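PDB 1VJN: Zn-dependent hydrolase of metallo-beta-lactamase superfamily TM0207 from Thermotoga maritima, which is probably a zinc-dependent hydrolase of the metallo-beta-lactamase superfamily, with a substrate that is not established. Local coordinates for residues A[31-36]-A[66-71]; A[25-30]-A[116-121]. All blocks are in the same frame, centred on the assembly; numbering follows the deposited sequence.

Contact 1: residues A[31-36]-A[66-71]; sequences TIVTDP and HLVKGN
V33, on strand 30-34 in the sheet of the metallo-beta-lactamase fold that holds strands 22-27 and 30-34, and P36, just past strand 30-34, meet V68 of the loop from strand 52-54 to strand 73-75. V68 carries the loop's whole share, one methyl for each partner. Its CG2 lies against the pyrrolidine ring of P36, 3.9 Å from P36 CB and almost equally close to P36 CG, and the two side chains cross at about a right angle. CG1, anti to the backbone N of V68 (chi1 178°), is the branch turned to V33, with V68 CG1 4.4 Å from V33 CG2, a looser touch. The loop begins with the HxHxDH signature of the superfamily, probably metal-binding as in relatives, and 66-71 follows it. Strands 30-34, 52-54 and 73-75 run parallel at one side of this sheet, with 52-54 in the middle. V68 packs on V33 and P36, so here the loop lies over a face of the sheet. V33 is hydrogen-bonded through its backbone to V52 and T54, and its side chain points to the loop. A50 packs on V68, and V48 on V33, extending the apolar patch.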
loop_
_atom_site.group_PDB
_atom_site.type_symbol
_atom_site.label_atom_id
_atom_site.label_comp_id
_atom_site.label_asym_id
_atom_site.label_seq_id
_atom_site.Cartn_x
_atom_site.Cartn_y
_atom_site.Cartn_z
ATOM N N THR A 31 -2.415 9.808 11.424
ATOM C CA THR A 31 -2.705 9.650 10.026
ATOM C C THR A 31 -1.446 9.569 9.239
ATOM O O THR A 31 -0.562 10.405 9.349
ATOM C CB THR A 31 -3.552 10.870 9.541
ATOM O OG1 THR A 31 -4.837 10.816 10.146
ATOM C CG2 THR A 31 -3.845 10.798 8.056
ATOM N N ILE A 32 -1.360 8.533 8.420
ATOM C CA ILE A 32 -0.242 8.354 7.492
ATOM C C ILE A 32 -0.782 8.492 6.073
ATOM O O ILE A 32 -1.832 7.924 5.761
ATOM C CB ILE A 32 0.344 6.965 7.671
ATOM C CG1 ILE A 32 0.907 6.809 9.090
ATOM C CG2 ILE A 32 1.410 6.727 6.680
ATOM C CD1 ILE A 32 0.871 5.415 9.610
ATOM N N VAL A 33 -0.111 9.270 5.241
ATOM C CA VAL A 33 -0.441 9.359 3.824
ATOM C C VAL A 33 0.717 8.793 2.982
ATOM O O VAL A 33 1.886 9.181 3.136
ATOM C CB VAL A 33 -0.823 10.791 3.395
ATOM C CG1 VAL A 33 -1.205 10.824 1.863
ATOM C CG2 VAL A 33 -1.982 11.309 4.224
ATOM N N THR A 34 0.412 7.811 2.150
ATOM C CA THR A 34 1.397 7.250 1.236
ATOM C C THR A 34 1.312 7.912 -0.106
ATOM O O THR A 34 0.233 8.200 -0.554
ATOM C CB THR A 34 1.167 5.786 0.996
ATOM O OG1 THR A 34 -0.115 5.598 0.376
ATOM C CG2 THR A 34 1.076 5.075 2.338
ATOM N N ASP A 35 2.462 8.133 -0.735
ATOM C CA ASP A 35 2.559 8.490 -2.139
ATOM C C ASP A 35 1.494 9.484 -2.641
ATOM O O ASP A 35 0.713 9.141 -3.550
ATOM C CB ASP A 35 2.466 7.222 -2.976
ATOM C CG ASP A 35 3.702 6.316 -2.869
ATOM O OD1 ASP A 35 4.603 6.556 -2.052
ATOM O OD2 ASP A 35 3.857 5.319 -3.603
ATOM N N PRO A 36 1.435 10.698 -2.083
ATOM C CA PRO A 36 0.448 11.673 -2.546
ATOM C C PRO A 36 0.821 12.194 -3.933
ATOM O O PRO A 36 1.957 12.046 -4.342
ATOM C CB PRO A 36 0.485 12.775 -1.465
ATOM C CG PRO A 36 1.782 12.621 -0.763
ATOM C CD PRO A 36 2.299 11.249 -1.025
ATOM N N HIS A 66 3.306 18.747 -1.290
ATOM C CA HIS A 66 3.132 20.151 -0.855
ATOM C C HIS A 66 1.649 20.583 -0.591
ATOM O O HIS A 66 1.405 21.666 -0.075
ATOM C CB HIS A 66 3.816 21.099 -1.853
ATOM C CG HIS A 66 2.986 21.403 -3.057
ATOM N ND1 HIS A 66 2.896 20.547 -4.136
ATOM C CD2 HIS A 66 2.186 22.460 -3.342
ATOM C CE1 HIS A 66 2.084 21.070 -5.037
ATOM N NE2 HIS A 66 1.638 22.229 -4.578
ATOM N N LEU A 67 0.673 19.739 -0.935
ATOM C CA LEU A 67 -0.738 20.027 -0.673
ATOM C C LEU A 67 -1.403 19.169 0.436
ATOM O O LEU A 67 -2.607 19.301 0.673
ATOM C CB LEU A 67 -1.530 19.865 -1.963
ATOM C CG LEU A 67 -1.224 20.867 -3.080
ATOM C CD1 LEU A 67 -2.028 20.473 -4.318
ATOM C CD2 LEU A 67 -1.521 22.334 -2.683
ATOM N N VAL A 68 -0.638 18.293 1.095
ATOM C CA VAL A 68 -1.129 17.536 2.252
ATOM C C VAL A 68 -1.065 18.488 3.433
ATOM O O VAL A 68 -0.167 19.289 3.503
ATOM C CB VAL A 68 -0.246 16.284 2.548
ATOM C CG1 VAL A 68 -0.729 15.531 3.786
ATOM C CG2 VAL A 68 -0.225 15.335 1.361
ATOM N N LYS A 69 -1.990 18.403 4.367
ATOM C CA LYS A 69 -1.956 19.331 5.502
ATOM C C LYS A 69 -1.355 18.662 6.719
ATOM O O LYS A 69 -1.196 17.450 6.761
ATOM C CB LYS A 69 -3.360 19.832 5.830
ATOM C CG LYS A 69 -3.987 20.691 4.755
ATOM C CD LYS A 69 -5.531 20.701 4.886
ATOM C CE LYS A 69 -6.154 21.823 4.042
ATOM N NZ LYS A 69 -7.645 21.997 4.228
ATOM N N GLY A 70 -1.084 19.460 7.733
ATOM C CA GLY A 70 -0.506 18.995 8.959
ATOM C C GLY A 70 0.995 19.259 8.940
ATOM O O GLY A 70 1.582 19.647 7.919
ATOM N N ASN A 71 1.609 19.008 10.081
ATOM C CA ASN A 71 3.032 19.226 10.294
ATOM C C ASN A 71 3.658 17.854 10.308
ATOM O O ASN A 71 3.999 17.319 11.353
ATOM C CB ASN A 71 3.206 19.932 11.618
ATOM C CG ASN A 71 2.561 21.291 11.622
ATOM O OD1 ASN A 71 2.591 21.968 10.621
ATOM N ND2 ASN A 71 1.991 21.702 12.748
#

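Contact 2: residues A[25-30]-A[116-121]; sequences LEMEGK and IKVCHL
V118 faces L25 and M27 across the interior of the alpha-beta/beta-alpha sandwich of the metallo-beta-lactamase fold, where strand 22-27 of one sheet lies over strand 116-120 of the other. The two short strand segments run nearly antiparallel, at 163°, with their axes 10.6 Å apart at closest approach. This is the spacing of stacked sheets, bridged by side chains. L25 and V118 reach toward each other tip to tip, L25 CD1 stopping 4.0 Å from V118 CG1. M27, a selenomethionine, meets the same valine differently: the two side chains slide past each other in opposite directions, and M27 CE rests 4.0 Å from V118 CG2. V118 thus gives one methyl to each partner, CG1, anti to its backbone N, to L25 and CG2 to M27. M27 CG stands between the backbone N and the carbonyl carbon (chi1 47°), and the chain then bends at its selenium end (chi3 24°), which carries CE to V118 and the backbone of I116. F111 of the neighbouring strand 105-113 packs on both L25 and M27, and M13 on M27 and V118, adding to the apolar cluster. Beyond M27 the chain reverses through E28 and G29, both with positive phi, and the hairpin is closed by paired backbone bonds, M27 N to K30 O and K30 N to M27 O. Beside V118, the terminal methyl of M27 also approaches the backbone of the facing strand, with M27 CE 4.0 Å from I116 O.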
loop_
_atom_site.group_PDB
_atom_site.type_symbol
_atom_site.label_atom_id
_atom_site.label_comp_id
_atom_site.label_asym_id
_atom_site.label_seq_id
_atom_site.Cartn_x
_atom_site.Cartn_y
_atom_site.Cartn_z
ATOM N N LEU A 25 -3.995 6.188 5.934
ATOM C CA LEU A 25 -4.160 5.193 7.010
ATOM C C LEU A 25 -4.316 5.882 8.342
ATOM O O LEU A 25 -3.455 6.660 8.755
ATOM C CB LEU A 25 -2.928 4.271 7.098
ATOM C CG LEU A 25 -2.400 3.722 5.796
ATOM C CD1 LEU A 25 -1.087 2.971 6.047
ATOM C CD2 LEU A 25 -3.432 2.831 5.165
ATOM N N GLU A 26 -5.398 5.591 9.033
ATOM C CA GLU A 26 -5.593 6.084 10.379
ATOM C C GLU A 26 -5.497 4.965 11.418
ATOM O O GLU A 26 -6.215 3.966 11.358
ATOM C CB GLU A 26 -6.922 6.778 10.489
ATOM C CG GLU A 26 -7.034 7.959 9.558
ATOM C CD GLU A 26 -8.451 8.485 9.439
ATOM O OE1 GLU A 26 -9.109 8.722 10.486
ATOM O OE2 GLU A 26 -8.903 8.676 8.292
HETATM N N MSE A 27 -4.585 5.153 12.359
HETATM C CA MSE A 27 -4.316 4.208 13.423
HETATM C C MSE A 27 -3.640 4.971 14.570
HETATM O O MSE A 27 -2.728 5.757 14.335
HETATM C CB MSE A 27 -3.410 3.065 12.924
HETATM C CG MSE A 27 -2.173 3.509 12.110
HETATM SE SE MSE A 27 -0.903 2.016 11.536
HETATM C CE MSE A 27 -2.154 0.381 11.536
ATOM N N GLU A 28 -4.115 4.750 15.796
ATOM C CA GLU A 28 -3.526 5.342 17.008
ATOM C C GLU A 28 -3.789 6.845 17.132
ATOM O O GLU A 28 -2.965 7.547 17.701
ATOM C CB GLU A 28 -2.001 5.122 17.052
ATOM C CG GLU A 28 -1.517 3.725 16.679
ATOM C CD GLU A 28 -1.707 2.721 17.795
ATOM O OE1 GLU A 28 -2.005 3.130 18.947
ATOM O OE2 GLU A 28 -1.561 1.515 17.508
ATOM N N GLY A 29 -4.915 7.341 16.614
ATOM C CA GLY A 29 -5.160 8.791 16.532
ATOM C C GLY A 29 -4.131 9.514 15.650
ATOM O O GLY A 29 -3.871 10.692 15.847
ATOM N N LYS A 30 -3.503 8.800 14.707
ATOM C CA LYS A 30 -2.548 9.402 13.792
ATOM C C LYS A 30 -2.953 9.063 12.375
ATOM O O LYS A 30 -3.699 8.136 12.166
ATOM C CB LYS A 30 -1.129 8.891 14.043
ATOM C CG LYS A 30 -0.581 9.209 15.446
ATOM C CD LYS A 30 -0.626 10.729 15.768
ATOM C CE LYS A 30 -0.216 11.048 17.228
ATOM N NZ LYS A 30 -1.167 12.006 17.883
ATOM N N ILE A 116 -1.827 -4.358 14.201
ATOM C CA ILE A 116 -2.096 -4.652 12.795
ATOM C C ILE A 116 -0.868 -4.159 12.048
ATOM O O ILE A 116 -0.348 -3.075 12.373
ATOM C CB ILE A 116 -3.398 -3.951 12.298
ATOM C CG1 ILE A 116 -4.625 -4.469 13.079
ATOM C CG2 ILE A 116 -3.610 -4.200 10.790
ATOM C CD1 ILE A 116 -5.995 -3.929 12.600
ATOM N N LYS A 117 -0.376 -4.969 11.107
ATOM C CA LYS A 117 0.734 -4.596 10.248
ATOM C C LYS A 117 0.217 -4.374 8.838
ATOM O O LYS A 117 -0.392 -5.255 8.211
ATOM C CB LYS A 117 1.846 -5.666 10.223
ATOM C CG LYS A 117 2.758 -5.669 11.435
ATOM C CD LYS A 117 3.366 -7.039 11.612
ATOM C CE LYS A 117 4.462 -7.054 12.655
ATOM N NZ LYS A 117 3.890 -7.196 14.036
ATOM N N VAL A 118 0.459 -3.173 8.344
ATOM C CA VAL A 118 0.013 -2.766 7.032
ATOM C C VAL A 118 1.242 -2.569 6.193
ATOM O O VAL A 118 2.230 -1.988 6.677
ATOM C CB VAL A 118 -0.795 -1.452 7.103
ATOM C CG1 VAL A 118 -1.295 -1.051 5.705
ATOM C CG2 VAL A 118 -1.964 -1.594 8.080
ATOM N N CYS A 119 1.189 -3.053 4.952
ATOM C CA CYS A 119 2.299 -2.944 3.986
ATOM C C CYS A 119 1.896 -2.314 2.661
ATOM O O CYS A 119 1.061 -2.825 1.937
ATOM C CB CYS A 119 2.921 -4.329 3.692
ATOM S SG CYS A 119 4.415 -4.295 2.670
ATOM N N HIS A 120 2.597 -1.253 2.296
ATOM C CA HIS A 120 2.426 -0.633 1.002
ATOM C C HIS A 120 3.625 -1.010 0.165
ATOM O O HIS A 120 4.763 -0.594 0.430
ATOM C CB HIS A 120 2.385 0.872 1.178
ATOM C CG HIS A 120 2.050 1.641 -0.056
ATOM N ND1 HIS A 120 2.922 1.773 -1.118
ATOM C CD2 HIS A 120 0.978 2.415 -0.346
ATOM C CE1 HIS A 120 2.364 2.546 -2.033
ATOM N NE2 HIS A 120 1.201 2.981 -1.571
ATOM N N LEU A 121 3.383 -1.733 -0.907
ATOM C CA LEU A 121 4.495 -2.248 -1.681
ATOM C C LEU A 121 5.102 -1.307 -2.734
ATOM O O LEU A 121 6.094 -1.663 -3.365
ATOM C CB LEU A 121 4.097 -3.572 -2.291
ATOM C CG LEU A 121 4.055 -4.798 -1.332
ATOM C CD1 LEU A 121 3.452 -5.979 -2.080
ATOM C CD2 LEU A 121 5.426 -5.182 -0.729
#

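The centres of contacts 1 and 2 lie about 14 Å apart, joined by the hairpin of strands 22-27 and 30-34, neighbours in one sheet. Along the chain the order is 25-30, 31-36, 66-71, 116-121. Contact 2 ties this sheet to the second one, whereas contact 1 packs the loop between 52-54 and 73-75 on strand 30-34 and on P36 that follows. In the hairpin I32 O lies 2.8 Å from L25 N, a probable hydrogen bond. Just past strand 30-34, D35 OD2 packs 3.5 Å from H120 CE1, where the ends of strands 30-34 and 116-120 meet. In this superfamily the metal site lies at one edge of the sandwich, in loops at strand ends, so the D35-H120 side is probably near it.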